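Local coordinates for 14 kDa fatty acid-binding protein (Schistosoma mansoni, PDB 1VYF), which binds long-chain fatty acids such as oleic and arachidonic acid inside a beta-barrel and may take part in their transport, at residues H16-V21 with A127-K132; K93-Q98 with V106-V111. One frame throughout, in Å; residues are numbered along the deposited sequence.

Contact 1: H16-V21 with A127-K132; sequences HNFDAV and AIRNYK. With OLA (oleic acid), chain B.
His16 and Ile128 form an antiparallel hydrogen-bonded pair at the end of strand 8-16, where the fatty-acid-binding protein barrel gives way to its helical lid. His16 N donates to Ile128 O at 2.9 Å, and Ile128 N returns a bond to His16 O at 3.0 Å. The next residue, Asn17, turns the chain out of the strand with a positive phi of 67°, a conformation asparagine tolerates well; its ND2 is held by Thr126 O.

Phe18, the next residue, has CG anti to its backbone N (chi1 -167°), and its ring reaches into the barrel. Arg129 lies over one face of that ring, the guanidinium stacked on it with planes 24° apart. This is a cation-pi contact, with CZ of Arg129 4.1 Å from the centroid of the Phe18 ring, and CD of Arg129 adds a CH-pi contact on the same ring. The oleate chain passes at the ring edge, which suits an apolar aromatic residue. Farther on, Val21 CG1 packs tightly against Ala127 CB at 3.5 Å, a place where a small methyl lets helix and strand come close.

The bend of the Arg129 chain at chi3 lays the guanidinium's face on Phe18 while its edge meets the ligand carboxylate. Tyr131 OH also donates to oleate O2, at a distance so short (2.5 Å) that its exact value is doubtful, and Arg129 NE reaches the same O2 at 2.7 Å along a nearly straight N-H line.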
loop_
_atom_site.group_PDB
_atom_site.type_symbol
_atom_site.label_atom_id
_atom_site.label_comp_id
_atom_site.label_asym_id
_atom_site.label_seq_id
_atom_site.Cartn_x
_atom_site.Cartn_y
_atom_site.Cartn_z
ATOM N N HIS A 16 1.669 -8.222 -10.547
ATOM C CA HIS A 16 1.846 -8.008 -11.982
ATOM C C HIS A 16 2.508 -6.673 -12.282
ATOM O O HIS A 16 2.030 -5.613 -11.874
ATOM C CB HIS A 16 0.461 -8.042 -12.672
ATOM C CG HIS A 16 0.484 -7.684 -14.134
ATOM N ND1 HIS A 16 0.692 -8.617 -15.130
ATOM C CD2 HIS A 16 0.305 -6.499 -14.766
ATOM C CE1 HIS A 16 0.640 -8.023 -16.308
ATOM N NE2 HIS A 16 0.430 -6.733 -16.116
ATOM N N ASN A 17 3.628 -6.730 -12.987
ATOM C CA ASN A 17 4.362 -5.525 -13.410
ATOM C C ASN A 17 5.009 -4.670 -12.308
ATOM O O ASN A 17 5.266 -3.481 -12.529
ATOM C CB ASN A 17 3.502 -4.646 -14.340
ATOM C CG ASN A 17 4.346 -3.824 -15.331
ATOM O OD1 ASN A 17 5.340 -4.322 -15.842
ATOM N ND2 ASN A 17 3.961 -2.580 -15.581
ATOM N N PHE A 18 5.282 -5.266 -11.157
ATOM C CA PHE A 18 5.783 -4.505 -10.011
ATOM C C PHE A 18 7.240 -4.070 -10.183
ATOM O O PHE A 18 7.603 -2.986 -9.719
ATOM C CB PHE A 18 5.612 -5.310 -8.723
ATOM C CG PHE A 18 5.797 -4.512 -7.425
ATOM C CD1 PHE A 18 5.169 -3.291 -7.215
ATOM C CD2 PHE A 18 6.581 -5.014 -6.423
ATOM C CE1 PHE A 18 5.332 -2.587 -6.009
ATOM C CE2 PHE A 18 6.749 -4.313 -5.215
ATOM C CZ PHE A 18 6.102 -3.091 -5.027
ATOM N N ASP A 19 8.067 -4.865 -10.855
ATOM C CA ASP A 19 9.445 -4.423 -11.064
ATOM C C ASP A 19 9.549 -3.130 -11.877
ATOM O O ASP A 19 10.425 -2.304 -11.615
ATOM C CB ASP A 19 10.321 -5.499 -11.662
ATOM C CG ASP A 19 11.802 -5.141 -11.565
ATOM O OD1 ASP A 19 12.333 -5.199 -10.439
ATOM O OD2 ASP A 19 12.493 -4.770 -12.559
ATOM N N ALA A 20 8.663 -2.941 -12.847
ATOM C CA ALA A 20 8.630 -1.696 -13.624
ATOM C C ALA A 20 8.413 -0.473 -12.711
ATOM O O ALA A 20 8.924 0.630 -12.993
ATOM C CB ALA A 20 7.532 -1.758 -14.670
ATOM N N VAL A 21 7.660 -0.634 -11.630
ATOM C CA VAL A 21 7.387 0.546 -10.792
ATOM C C VAL A 21 8.493 0.796 -9.813
ATOM O O VAL A 21 8.844 1.949 -9.589
ATOM C CB VAL A 21 5.989 0.638 -10.071
ATOM C CG1 VAL A 21 4.870 -0.048 -10.794
ATOM C CG2 VAL A 21 6.067 0.332 -8.569
ATOM N N ALA A 127 1.373 -1.102 -11.819
ATOM C CA ALA A 127 1.424 -2.453 -11.296
ATOM C C ALA A 127 0.122 -2.794 -10.588
ATOM O O ALA A 127 -0.545 -1.941 -10.059
ATOM C CB ALA A 127 2.607 -2.644 -10.399
ATOM N N ILE A 128 -0.278 -4.065 -10.628
ATOM C CA ILE A 128 -1.455 -4.510 -9.879
ATOM C C ILE A 128 -1.053 -5.666 -8.967
ATOM O O ILE A 128 -0.438 -6.633 -9.413
ATOM C CB ILE A 128 -2.599 -4.966 -10.855
ATOM C CG1 ILE A 128 -3.028 -3.828 -11.767
ATOM C CG2 ILE A 128 -3.814 -5.568 -10.086
ATOM C CD1 ILE A 128 -4.036 -4.233 -12.811
ATOM N N ARG A 129 -1.399 -5.558 -7.690
ATOM C CA ARG A 129 -1.123 -6.575 -6.695
ATOM C C ARG A 129 -2.398 -6.979 -5.977
ATOM O O ARG A 129 -3.080 -6.153 -5.377
ATOM C CB ARG A 129 -0.104 -6.058 -5.695
ATOM C CG ARG A 129 1.262 -5.873 -6.318
ATOM C CD ARG A 129 2.103 -4.838 -5.625
ATOM N NE ARG A 129 2.533 -5.211 -4.281
ATOM C CZ ARG A 129 3.449 -6.133 -4.013
ATOM N NH1 ARG A 129 3.783 -6.351 -2.764
ATOM N NH2 ARG A 129 4.070 -6.810 -4.988
ATOM N N ASN A 130 -2.727 -8.262 -6.075
ATOM C CA ASN A 130 -3.938 -8.817 -5.472
ATOM C C ASN A 130 -3.605 -9.458 -4.129
ATOM O O ASN A 130 -2.645 -10.221 -4.009
ATOM C CB ASN A 130 -4.562 -9.886 -6.395
ATOM C CG ASN A 130 -5.362 -9.283 -7.535
ATOM O OD1 ASN A 130 -5.870 -8.144 -7.447
ATOM N ND2 ASN A 130 -5.408 -9.998 -8.649
ATOM N N TYR A 131 -4.416 -9.156 -3.126
ATOM C CA TYR A 131 -4.319 -9.741 -1.794
ATOM C C TYR A 131 -5.598 -10.532 -1.527
ATOM O O TYR A 131 -6.667 -10.124 -1.940
ATOM C CB TYR A 131 -4.228 -8.635 -0.731
ATOM C CG TYR A 131 -2.940 -7.866 -0.716
ATOM C CD1 TYR A 131 -2.645 -6.933 -1.736
ATOM C CD2 TYR A 131 -1.989 -8.068 0.302
ATOM C CE1 TYR A 131 -1.469 -6.185 -1.707
ATOM C CE2 TYR A 131 -0.779 -7.340 0.318
ATOM C CZ TYR A 131 -0.525 -6.422 -0.681
ATOM O OH TYR A 131 0.653 -5.735 -0.606
ATOM N N LYS A 132 -5.464 -11.684 -0.869
ATOM C CA LYS A 132 -6.587 -12.490 -0.411
ATOM C C LYS A 132 -6.812 -12.242 1.051
ATOM O O LYS A 132 -5.870 -12.107 1.844
ATOM C CB LYS A 132 -6.333 -13.993 -0.644
ATOM C CG LYS A 132 -5.972 -14.313 -2.083
ATOM C CD LYS A 132 -6.142 -15.815 -2.441
ATOM C CE LYS A 132 -5.031 -16.679 -1.882
ATOM N NZ LYS A 132 -5.555 -17.958 -1.265
HETATM C C1 OLA B . 1.340 -2.733 -1.877
HETATM O O1 OLA B . 0.688 -2.467 -0.879
HETATM O O2 OLA B . 1.271 -3.992 -2.283
HETATM C C2 OLA B . 2.154 -1.750 -2.720
HETATM C C3 OLA B . 2.823 -0.546 -2.036
HETATM C C4 OLA B . 4.315 -0.375 -2.433
HETATM C C5 OLA B . 4.706 0.944 -3.114
HETATM C C6 OLA B . 6.001 0.845 -3.932
HETATM C C7 OLA B . 7.287 1.065 -3.145
HETATM C C8 OLA B . 7.851 -0.219 -2.543
HETATM C C9 OLA B . 9.269 -0.490 -2.989
HETATM C C10 OLA B . 9.930 -1.615 -2.677
HETATM C C11 OLA B . 9.337 -2.744 -1.859
HETATM C C12 OLA B . 10.318 -3.272 -0.810
HETATM C C13 OLA B . 9.881 -4.609 -0.193
HETATM C C14 OLA B . 8.680 -4.518 0.755
HETATM C C15 OLA B . 7.340 -4.813 0.069
HETATM C C16 OLA B . 6.157 -4.276 0.883
HETATM C C17 OLA B . 5.273 -3.309 0.086
HETATM C C18 OLA B . 4.178 -4.074 -0.615
#

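Contact 2: K93-Q98 with V106-V111; sequences KLTQTQ and VIVREV
The side chains of Arg109 and Gln96 cross on the interior face of a beta hairpin, two neighbouring antiparallel strands of the lipid-binding barrel. Fully stretched, with chi1 at 179°, the Gln96 chain carries its amide out to the guanidinium of Arg109. The two flat groups are turned 45° against each other, yet OE1 of Gln96 lies at the edge of the guanidinium and takes a 2.9 Å bond from NH1 of Arg109. A water joins the same OE1 to NH2 of Arg109, closing a small polar ring that would help fix the rotation of the arginine head; NH2 also binds oleate O1. An arginine suits this buried place because it can serve an amide, a water and a carboxylate at once.

Apolar groups flank the arginine. Leu94 lays CD1 against its aliphatic stem, 3.8 Å from Arg109 CB, while CG2 of Ile107 sits over one face of the guanidinium. Farther along, CD1 of Ile107 touches OE1 of Gln98, whose NE2 is bonded to Glu74.

The opposite face carries Lys93, Thr95, Val106, Val108 and Glu110. Thr95 and Val108, a non-hydrogen-bonded pair, lie side by side on this face; CG2 of Thr95 packs against CG1 of Val106, and OG1 of Thr95 bonds to Asn89. The charge of Lys93 makes at most a long and doubtful salt bridge, NZ of Lys93 lying 4.0 Å from OE1 of Glu110 in one of two conformers of that glutamate. Its extended chain crosses Val108 more closely, with CE of Lys93 3.5 Å from CG1 of Val108.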
loop_
_atom_site.group_PDB
_atom_site.type_symbol
_atom_site.label_atom_id
_atom_site.label_comp_id
_atom_site.label_asym_id
_atom_site.label_seq_id
_atom_site.Cartn_x
_atom_site.Cartn_y
_atom_site.Cartn_z
ATOM N N LYS A 93 -13.064 1.588 -1.148
ATOM C CA LYS A 93 -11.926 2.028 -1.936
ATOM C C LYS A 93 -11.232 3.247 -1.323
ATOM O O LYS A 93 -11.889 4.234 -0.990
ATOM C CB LYS A 93 -12.393 2.348 -3.342
ATOM C CG LYS A 93 -11.323 2.643 -4.343
ATOM C CD LYS A 93 -11.999 2.769 -5.714
ATOM C CE LYS A 93 -11.104 3.260 -6.770
ATOM N NZ LYS A 93 -11.911 3.518 -7.973
ATOM N N LEU A 94 -9.906 3.187 -1.199
ATOM C CA LEU A 94 -9.122 4.357 -0.791
ATOM C C LEU A 94 -7.937 4.537 -1.685
ATOM O O LEU A 94 -7.434 3.566 -2.292
ATOM C CB LEU A 94 -8.700 4.280 0.672
ATOM C CG LEU A 94 -8.110 3.007 1.184
ATOM C CD1 LEU A 94 -6.667 2.935 0.763
ATOM C CD2 LEU A 94 -8.267 2.856 2.729
ATOM N N THR A 95 -7.480 5.778 -1.779
ATOM C CA THR A 95 -6.366 6.117 -2.637
ATOM C C THR A 95 -5.256 6.831 -1.832
ATOM O O THR A 95 -5.521 7.850 -1.198
ATOM C CB THR A 95 -6.871 7.028 -3.765
ATOM O OG1 THR A 95 -7.906 6.385 -4.532
ATOM C CG2 THR A 95 -5.790 7.327 -4.742
ATOM N N GLN A 96 -4.037 6.293 -1.854
ATOM C CA GLN A 96 -2.896 6.846 -1.151
ATOM C C GLN A 96 -1.933 7.459 -2.143
ATOM O O GLN A 96 -1.504 6.819 -3.110
ATOM C CB GLN A 96 -2.178 5.765 -0.342
ATOM C CG GLN A 96 -0.945 6.249 0.402
ATOM C CD GLN A 96 -0.309 5.210 1.230
ATOM O OE1 GLN A 96 -0.637 4.032 1.112
ATOM N NE2 GLN A 96 0.599 5.633 2.118
ATOM N N THR A 97 -1.574 8.715 -1.893
ATOM C CA THR A 97 -0.624 9.408 -2.718
ATOM C C THR A 97 0.638 9.596 -1.878
ATOM O O THR A 97 0.561 10.055 -0.744
ATOM C CB THR A 97 -1.259 10.749 -3.218
ATOM O OG1 THR A 97 -2.400 10.454 -4.049
ATOM C CG2 THR A 97 -0.364 11.456 -4.131
ATOM N N GLN A 98 1.775 9.186 -2.407
ATOM C CA GLN A 98 3.064 9.317 -1.745
ATOM C C GLN A 98 3.955 10.193 -2.606
ATOM O O GLN A 98 4.281 9.842 -3.730
ATOM C CB GLN A 98 3.735 7.957 -1.560
ATOM C CG GLN A 98 2.993 7.048 -0.623
ATOM C CD GLN A 98 3.715 5.707 -0.365
ATOM O OE1 GLN A 98 4.215 5.083 -1.282
ATOM N NE2 GLN A 98 3.746 5.282 0.891
ATOM N N VAL A 106 0.832 6.726 -6.675
ATOM C CA VAL A 106 -0.568 6.669 -6.334
ATOM C C VAL A 106 -0.909 5.186 -6.104
ATOM O O VAL A 106 -0.621 4.330 -6.963
ATOM C CB VAL A 106 -1.446 7.260 -7.382
ATOM C CG1 VAL A 106 -2.875 7.207 -6.951
ATOM C CG2 VAL A 106 -1.024 8.715 -7.671
ATOM N N ILE A 107 -1.433 4.890 -4.922
ATOM C CA ILE A 107 -1.808 3.499 -4.557
ATOM C C ILE A 107 -3.291 3.416 -4.256
ATOM O O ILE A 107 -3.788 3.937 -3.250
ATOM C CB ILE A 107 -0.983 3.002 -3.350
ATOM C CG1 ILE A 107 0.502 3.253 -3.568
ATOM C CG2 ILE A 107 -1.262 1.493 -3.118
ATOM C CD1 ILE A 107 1.292 3.369 -2.300
ATOM N N VAL A 108 -4.035 2.776 -5.137
ATOM C CA VAL A 108 -5.454 2.592 -4.961
ATOM C C VAL A 108 -5.633 1.166 -4.386
ATOM O O VAL A 108 -4.989 0.229 -4.839
ATOM C CB VAL A 108 -6.212 2.795 -6.313
ATOM C CG1 VAL A 108 -7.684 2.646 -6.154
ATOM C CG2 VAL A 108 -5.867 4.137 -6.945
ATOM N N ARG A 109 -6.446 1.048 -3.344
ATOM C CA ARG A 109 -6.799 -0.214 -2.715
ATOM C C ARG A 109 -8.299 -0.340 -2.740
ATOM O O ARG A 109 -9.028 0.531 -2.234
ATOM C CB ARG A 109 -6.315 -0.252 -1.283
ATOM C CG ARG A 109 -4.804 -0.088 -1.140
ATOM C CD ARG A 109 -4.291 -0.306 0.238
ATOM N NE ARG A 109 -2.854 -0.479 0.283
ATOM C CZ ARG A 109 -1.951 0.481 0.381
ATOM N NH1 ARG A 109 -2.308 1.747 0.461
ATOM N NH2 ARG A 109 -0.670 0.156 0.415
ATOM N N GLU A 110 -8.784 -1.403 -3.351
ATOM C CA GLU A 110 -10.206 -1.585 -3.477
ATOM C C GLU A 110 -10.557 -2.996 -3.052
ATOM O O GLU A 110 -9.935 -3.911 -3.523
ATOM C CB GLU A 110 -10.605 -1.349 -4.929
ATOM C CG GLU A 110 -12.080 -1.595 -5.230
ATOM C CD GLU A 110 -12.593 -0.859 -6.453
ATOM O OE1 GLU A 110 -11.781 -0.412 -7.288
ATOM O OE2 GLU A 110 -13.828 -0.696 -6.562
ATOM N N VAL A 111 -11.569 -3.142 -2.206
ATOM C CA VAL A 111 -11.974 -4.443 -1.669
ATOM C C VAL A 111 -13.195 -4.900 -2.408
ATOM O O VAL A 111 -14.170 -4.155 -2.546
ATOM C CB VAL A 111 -12.277 -4.398 -0.161
ATOM C CG1 VAL A 111 -12.901 -5.702 0.327
ATOM C CG2 VAL A 111 -10.997 -4.120 0.614
HETATM O O HOH W 1 -10.241 1.191 -9.757
HETATM O O HOH W 2 1.787 1.801 1.076
#

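In the fold
Both contacts belong to one antiparallel sheet that curves into the barrel, their centres about 13 Å apart and their nearest atoms about 6 Å apart, without touching. Contact 2 is nested along the chain inside the long loop closed by contact 1. It joins the adjacent strands 93-99 and 104-112, whereas contact 1 brings the end of strand 8-16 and the first helix against the final strand, 125-133. Strand 115-122 lies between 104-112 and 125-133 in the sheet. Oleate connects the two places: Arg109 from contact 2 and Arg129 with Tyr131 from contact 1 all bind its carboxylate, so residues distant in sequence complete one fatty-acid site.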